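Local coordinates for protein fructose-bisphosphate aldolase (Slackia heliotrinireducens, PDB 4MOZ) that belongs to the DeoC/LacD family of aldolases and folds as a TIM barrel, with eight parallel strands closed into a ring, at residues C42-K45 and V46-N50; N267-G270 and R271-Q275. All blocks are in the same frame, centred on the assembly; numbering follows the deposited sequence.

Contact 1: residues C42-K45 and V46-N50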
ATOM      1  N   CYS C  42     -29.849   4.391   5.396  1.00 30.58           N
ATOM      2  CA  CYS C  42     -29.995   3.028   5.908  1.00 31.49           C
ATOM      3  C   CYS C  42     -28.637   2.351   6.093  1.00 29.99           C
ATOM      4  O   CYS C  42     -28.509   1.138   5.924  1.00 30.16           O
ATOM      5  CB  CYS C  42     -30.857   2.198   4.950  1.00 31.23           C
ATOM      6  SG  CYS C  42     -32.547   2.802   4.745  1.00 33.83           S
ATOM      7  N   ASP C  43     -27.629   3.140   6.451  1.00 30.19           N
ATOM      8  CA  ASP C  43     -26.257   2.657   6.561  1.00 28.92           C
ATOM      9  C   ASP C  43     -25.806   2.447   8.012  1.00 28.34           C
ATOM     10  O   ASP C  43     -24.677   2.018   8.259  1.00 29.73           O
ATOM     11  CB  ASP C  43     -25.309   3.633   5.858  1.00 30.22           C
ATOM     12  CG  ASP C  43     -25.278   5.008   6.524  1.00 32.36           C
ATOM     13  OD1 ASP C  43     -26.360   5.563   6.819  1.00 32.41           O
ATOM     14  OD2 ASP C  43     -24.167   5.536   6.746  1.00 36.18           O
ATOM     15  N   GLN C  44     -26.691   2.735   8.963  1.00 27.92           N
ATOM     16  CA  GLN C  44     -26.326   2.735  10.387  1.00 29.21           C
ATOM     17  C   GLN C  44     -26.174   1.355  11.062  1.00 27.15           C
ATOM     18  O   GLN C  44     -25.755   1.283  12.221  1.00 25.76           O
ATOM     19  CB  GLN C  44     -27.276   3.641  11.181  1.00 32.82           C
ATOM     20  CG  GLN C  44     -27.155   5.121  10.824  1.00 38.54           C
ATOM     21  CD  GLN C  44     -28.276   5.976  11.401  1.00 42.35           C
ATOM     22  OE1 GLN C  44     -29.458   5.672  11.231  1.00 45.21           O
ATOM     23  NE2 GLN C  44     -27.906   7.062  12.078  1.00 47.97           N
ATOM     24  N   LYS C  45     -26.490   0.269  10.352  1.00 26.65           N
ATOM     25  CA  LYS C  45     -26.255  -1.080  10.890  1.00 28.04           C
ATOM     26  C   LYS C  45     -24.765  -1.354  11.118  1.00 28.33           C
ATOM     27  O   LYS C  45     -24.407  -2.130  12.005  1.00 28.90           O
ATOM     28  CB  LYS C  45     -26.837  -2.164   9.989  1.00 27.46           C
ATOM     29  CG  LYS C  45     -28.337  -2.346  10.098  1.00 28.45           C
ATOM     30  CD  LYS C  45     -28.856  -3.346   9.074  1.00 29.72           C
ATOM     31  CE  LYS C  45     -28.703  -4.782   9.556  1.00 27.81           C
ATOM     32  NZ  LYS C  45     -29.525  -5.050  10.768  1.00 27.73           N
ATOM     33  N   VAL C  46     -23.905  -0.740  10.306  1.00 27.03           N
ATOM     34  CA  VAL C  46     -22.468  -0.796  10.558  1.00 25.32           C
ATOM     35  C   VAL C  46     -22.074   0.329  11.512  1.00 24.24           C
ATOM     36  O   VAL C  46     -21.455   0.075  12.545  1.00 24.66           O
ATOM     37  CB  VAL C  46     -21.611  -0.733   9.269  1.00 24.90           C
ATOM     38  CG1 VAL C  46     -20.144  -0.938   9.606  1.00 23.61           C
ATOM     39  CG2 VAL C  46     -22.057  -1.782   8.260  1.00 25.33           C
ATOM     40  N   GLU C  47     -22.462   1.562  11.174  1.00 23.21           N
ATOM     41  CA  GLU C  47     -22.060   2.757  11.930  1.00 25.26           C
ATOM     42  C   GLU C  47     -22.304   2.669  13.440  1.00 26.21           C
ATOM     43  O   GLU C  47     -21.410   2.965  14.233  1.00 25.51           O
ATOM     44  CB  GLU C  47     -22.719   4.018  11.358  1.00 26.58           C
ATOM     45  CG  GLU C  47     -22.329   4.344   9.922  1.00 27.44           C
ATOM     46  CD  GLU C  47     -20.846   4.620   9.748  1.00 29.48           C
ATOM     47  OE1 GLU C  47     -20.258   5.321  10.603  1.00 30.63           O
ATOM     48  OE2 GLU C  47     -20.270   4.143   8.746  1.00 29.33           O
ATOM     49  N   HIS C  48     -23.512   2.272  13.835  1.00 26.70           N
ATOM     50  CA  HIS C  48     -23.855   2.196  15.253  1.00 29.54           C
ATOM     51  C   HIS C  48     -24.192   0.793  15.668  1.00 29.19           C
ATOM     52  O   HIS C  48     -24.778   0.574  16.732  1.00 29.70           O
ATOM     53  CB  HIS C  48     -25.002   3.151  15.582  1.00 31.11           C
ATOM     54  CG  HIS C  48     -24.712   4.589  15.236  1.00 35.17           C
ATOM     55  ND1 HIS C  48     -25.554   5.341  14.506  1.00 38.08           N
ATOM     56  CD2 HIS C  48     -23.614   5.397  15.525  1.00 34.88           C
ATOM     57  CE1 HIS C  48     -25.031   6.571  14.346  1.00 37.96           C
ATOM     58  NE2 HIS C  48     -23.844   6.603  14.969  1.00 34.94           N
ATOM     59  N   LEU C  49     -23.809  -0.167  14.829  1.00 27.78           N
ATOM     60  CA  LEU C  49     -24.114  -1.581  15.048  1.00 29.46           C
ATOM     61  C   LEU C  49     -25.622  -1.812  15.150  1.00 30.15           C
ATOM     62  O   LEU C  49     -26.367  -1.365  14.276  1.00 35.11           O
ATOM     63  CB  LEU C  49     -23.339  -2.144  16.252  1.00 28.99           C
ATOM     64  CG  LEU C  49     -21.818  -2.248  16.071  1.00 30.61           C
ATOM     65  CD1 LEU C  49     -21.153  -2.792  17.325  1.00 31.09           C
ATOM     66  CD2 LEU C  49     -21.451  -3.101  14.860  1.00 29.43           C
ATOM     67  N   ASN C  50     -26.076  -2.492  16.197  1.00 27.27           N
ATOM     68  CA  ASN C  50     -27.504  -2.741  16.360  1.00 30.00           C
ATOM     69  C   ASN C  50     -28.174  -1.710  17.272  1.00 31.73           C
ATOM     70  O   ASN C  50     -29.353  -1.838  17.607  1.00 33.66           O
ATOM     71  CB  ASN C  50     -27.754  -4.171  16.865  1.00 30.82           C
ATOM     72  CG  ASN C  50     -29.085  -4.735  16.395  1.00 29.62           C
ATOM     73  OD1 ASN C  50     -29.505  -4.499  15.260  1.00 28.43           O
ATOM     74  ND2 ASN C  50     -29.758  -5.489  17.267  1.00 26.74           N
TER
HETATM   75  O   HOH W   1     -21.717   4.236   6.359  1.00 22.77           O
HETATM   76  O   HOH W   2     -27.350   0.991  14.707  1.00 35.37           O
HETATM   77  O   HOH W   3     -28.057  -4.356  12.866  1.00 27.93           O

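Contact 2: residues N267-G270 and R271-Q275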
ATOM      1  N   ASN C 267     -32.400  16.952   2.379  1.00 30.37           N
ATOM      2  CA  ASN C 267     -32.192  16.412   3.718  1.00 29.62           C
ATOM      3  C   ASN C 267     -31.795  14.938   3.702  1.00 26.50           C
ATOM      4  O   ASN C 267     -32.003  14.242   2.703  1.00 26.12           O
ATOM      5  CB  ASN C 267     -33.440  16.620   4.582  1.00 30.49           C
ATOM      6  CG  ASN C 267     -34.730  16.427   3.804  1.00 35.61           C
ATOM      7  OD1 ASN C 267     -35.009  15.342   3.276  1.00 31.38           O
ATOM      8  ND2 ASN C 267     -35.529  17.489   3.725  1.00 38.46           N
ATOM      9  N   ALA C 268     -31.202  14.486   4.807  1.00 25.62           N
ATOM     10  CA  ALA C 268     -30.869  13.081   5.011  1.00 25.87           C
ATOM     11  C   ALA C 268     -31.417  12.637   6.360  1.00 26.76           C
ATOM     12  O   ALA C 268     -31.099  13.233   7.396  1.00 28.35           O
ATOM     13  CB  ALA C 268     -29.365  12.872   4.946  1.00 23.99           C
ATOM     14  N   THR C 269     -32.247  11.598   6.342  1.00 27.14           N
ATOM     15  CA  THR C 269     -32.903  11.109   7.552  1.00 28.38           C
ATOM     16  C   THR C 269     -32.761   9.599   7.647  1.00 28.17           C
ATOM     17  O   THR C 269     -32.993   8.876   6.668  1.00 28.00           O
ATOM     18  CB  THR C 269     -34.400  11.488   7.586  1.00 29.46           C
ATOM     19  OG1 THR C 269     -34.563  12.860   7.206  1.00 30.70           O
ATOM     20  CG2 THR C 269     -34.995  11.278   8.984  1.00 28.75           C
ATOM     21  N   GLY C 270     -32.380   9.137   8.833  1.00 28.34           N
ATOM     22  CA  GLY C 270     -32.159   7.723   9.081  1.00 29.37           C
ATOM     23  C   GLY C 270     -33.062   7.186  10.167  1.00 30.87           C
ATOM     24  O   GLY C 270     -34.225   6.867   9.914  1.00 31.00           O
ATOM     25  N   ARG C 271     -32.530   7.108  11.385  1.00 32.68           N
ATOM     26  CA  ARG C 271     -33.222   6.438  12.489  1.00 34.07           C
ATOM     27  C   ARG C 271     -34.555   7.063  12.881  1.00 34.09           C
ATOM     28  O   ARG C 271     -35.449   6.360  13.353  1.00 34.98           O
ATOM     29  CB  ARG C 271     -32.304   6.273  13.707  1.00 35.12           C
ATOM     30  CG  ARG C 271     -31.852   7.567  14.351  1.00 37.68           C
ATOM     31  CD  ARG C 271     -30.623   7.322  15.202  1.00 41.19           C
ATOM     32  NE  ARG C 271     -29.930   8.566  15.513  1.00 47.87           N
ATOM     33  CZ  ARG C 271     -28.718   8.640  16.058  1.00 49.33           C
ATOM     34  NH1 ARG C 271     -28.178   9.827  16.300  1.00 55.19           N
ATOM     35  NH2 ARG C 271     -28.043   7.534  16.359  1.00 44.73           N
ATOM     36  N   ASN C 272     -34.702   8.369  12.672  1.00 34.60           N
ATOM     37  CA  ASN C 272     -35.967   9.034  12.958  1.00 35.48           C
ATOM     38  C   ASN C 272     -37.116   8.412  12.164  1.00 32.91           C
ATOM     39  O   ASN C 272     -38.253   8.371  12.631  1.00 34.59           O
ATOM     40  CB  ASN C 272     -35.880  10.538  12.698  1.00 39.62           C
ATOM     41  CG  ASN C 272     -36.915  11.327  13.487  1.00 46.14           C
ATOM     42  OD1 ASN C 272     -37.554  10.803  14.404  1.00 53.11           O
ATOM     43  ND2 ASN C 272     -37.083  12.593  13.138  1.00 46.10           N
ATOM     44  N   ILE C 273     -36.804   7.914  10.971  1.00 29.67           N
ATOM     45  CA  ILE C 273     -37.778   7.179  10.178  1.00 27.93           C
ATOM     46  C   ILE C 273     -37.891   5.719  10.636  1.00 29.58           C
ATOM     47  O   ILE C 273     -38.961   5.286  11.080  1.00 26.60           O
ATOM     48  CB  ILE C 273     -37.448   7.226   8.670  1.00 26.91           C
ATOM     49  CG1 ILE C 273     -37.597   8.652   8.127  1.00 27.04           C
ATOM     50  CG2 ILE C 273     -38.343   6.264   7.903  1.00 25.02           C
ATOM     51  CD1 ILE C 273     -36.947   8.870   6.770  1.00 25.82           C
ATOM     52  N   HIS C 274     -36.788   4.972  10.545  1.00 29.69           N
ATOM     53  CA  HIS C 274     -36.861   3.517  10.674  1.00 29.27           C
ATOM     54  C   HIS C 274     -37.115   2.971  12.055  1.00 28.04           C
ATOM     55  O   HIS C 274     -37.552   1.834  12.178  1.00 29.47           O
ATOM     56  CB  HIS C 274     -35.688   2.808   9.983  1.00 29.48           C
ATOM     57  CG  HIS C 274     -34.329   3.103  10.585  1.00 30.52           C
ATOM     58  ND1 HIS C 274     -33.975   2.699  11.825  1.00 29.18           N
ATOM     59  CD2 HIS C 274     -33.215   3.751  10.049  1.00 30.05           C
ATOM     60  CE1 HIS C 274     -32.713   3.088  12.077  1.00 31.58           C
ATOM     61  NE2 HIS C 274     -32.248   3.733  10.989  1.00 33.18           N
ATOM     62  N   GLN C 275     -36.884   3.770  13.098  1.00 28.53           N
ATOM     63  CA  GLN C 275     -37.210   3.342  14.474  1.00 29.81           C
ATOM     64  C   GLN C 275     -38.719   3.294  14.770  1.00 31.53           C
ATOM     65  O   GLN C 275     -39.140   2.762  15.803  1.00 34.92           O
ATOM     66  CB  GLN C 275     -36.486   4.201  15.509  1.00 27.58           C
ATOM     67  CG  GLN C 275     -34.985   3.964  15.530  1.00 31.34           C
ATOM     68  CD  GLN C 275     -34.245   4.839  16.521  1.00 31.99           C
ATOM     69  OE1 GLN C 275     -34.811   5.759  17.111  1.00 34.49           O
ATOM     70  NE2 GLN C 275     -32.964   4.554  16.707  1.00 32.59           N
TER
HETATM   71  O   HOH W   4     -32.691  10.490  11.506  1.00 29.63           O

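Contact 1: residues C42-K45 and V46-N50
Q44 and H48 meet across a single helical turn, a local contact in the loop that follows the first barrel strand, 37-41, where the short helix 44-47 begins and ends. H48 N donates to Q44 O over 2.9 Å in a nearly straight i to i+4 bond, at the residue where the chain leaves helical geometry. Q44 CG and H48 CG each stand beside their own backbone N (chi1 -66° and -58°), and the two side chains leave the turn alongside each other. Glutamine is long enough to lay its amide at the imidazole edge, Q44 NE2 3.7 Å from H48 CE1, with the amide and ring planes 58° apart. H48 ND1 is hydrogen-bonded to D52 OD2, which limits the rotation of the ring. On another side of the turn, D43 OD2 lies 4.6 Å from E47 OE2. Water 1 lies between them, 2.8 Å from D43 OD2 and from E47 OE2, and E47 OE2 accepts from K106 N. K45, whose chain bends at chi3 and chi4, reaches A232 O of the second subunit, and water 3 joins K45 NZ to N50 OD1. The buried ammonium is thus met by a carbonyl, a water and, through a cation-pi contact, the F53 ring.

Contact 2: residues N267-G270 and R271-Q275
G270 O takes two backbone N-H groups as the chain turns from strand 266-269 straight into helix 271-274. H274 N approaches at 3.2 Å, nearly straight and only slightly tilted from the carbonyl plane; I273 N is closer to G270 O, at 3.0 Å, but comes from above that plane and makes a more bent bond. G270 occupies the N-cap position. Glycine suits it, because its phi/psi of -120/-97° fall in a region that residues with a CB rarely occupy. Water 4 accepts from G270 N and N272 N, satisfying two amides at the helix start. This is the C-terminal end of the eighth strand of the TIM barrel, which passes through G270 into a short helix; strand 37-41 lies beside it, and helix 278-294 packs on T269 and I273. Among the side chains, T269 and I273 cross at about a right angle: T269 CB lies 3.7 Å from I273 CD1, and the T269 methyl CG2 rests against I273 CG1 at 3.8 Å. Beta-branched T269 places OG1 beside the backbone N (chi1 -45°), which leaves CG2 on the far side from that N, facing the helix, where N272 CB also meets it at 3.9 Å. The imidazole of H274 swings back over the turn, CD2 3.3 Å from G270 O; R271 CA sits over one face, offset toward its rim, while H274 ND1 bonds D62 and the ring stacks with F53.

In the fold
Contacts 1 and 2 follow barrel strands 37-41 and 266-269, the first and last, which pair side by side where the barrel closes; the turns after them therefore stand next to each other, their centres about 12 Å apart. They touch directly through Q44, whose OE1 lies 3.4 Å from H274 NE2 in a weak hydrogen bond, and through H48, whose CE1 is 3.7 Å from R271 NH2. D52 and F53 are partners of both contacts, and D52 OD1 adds a salt bridge with R271 NH2 to its link with contact 1. Contact 1 also faces the second subunit, whereas contact 2 touches no other protein chain.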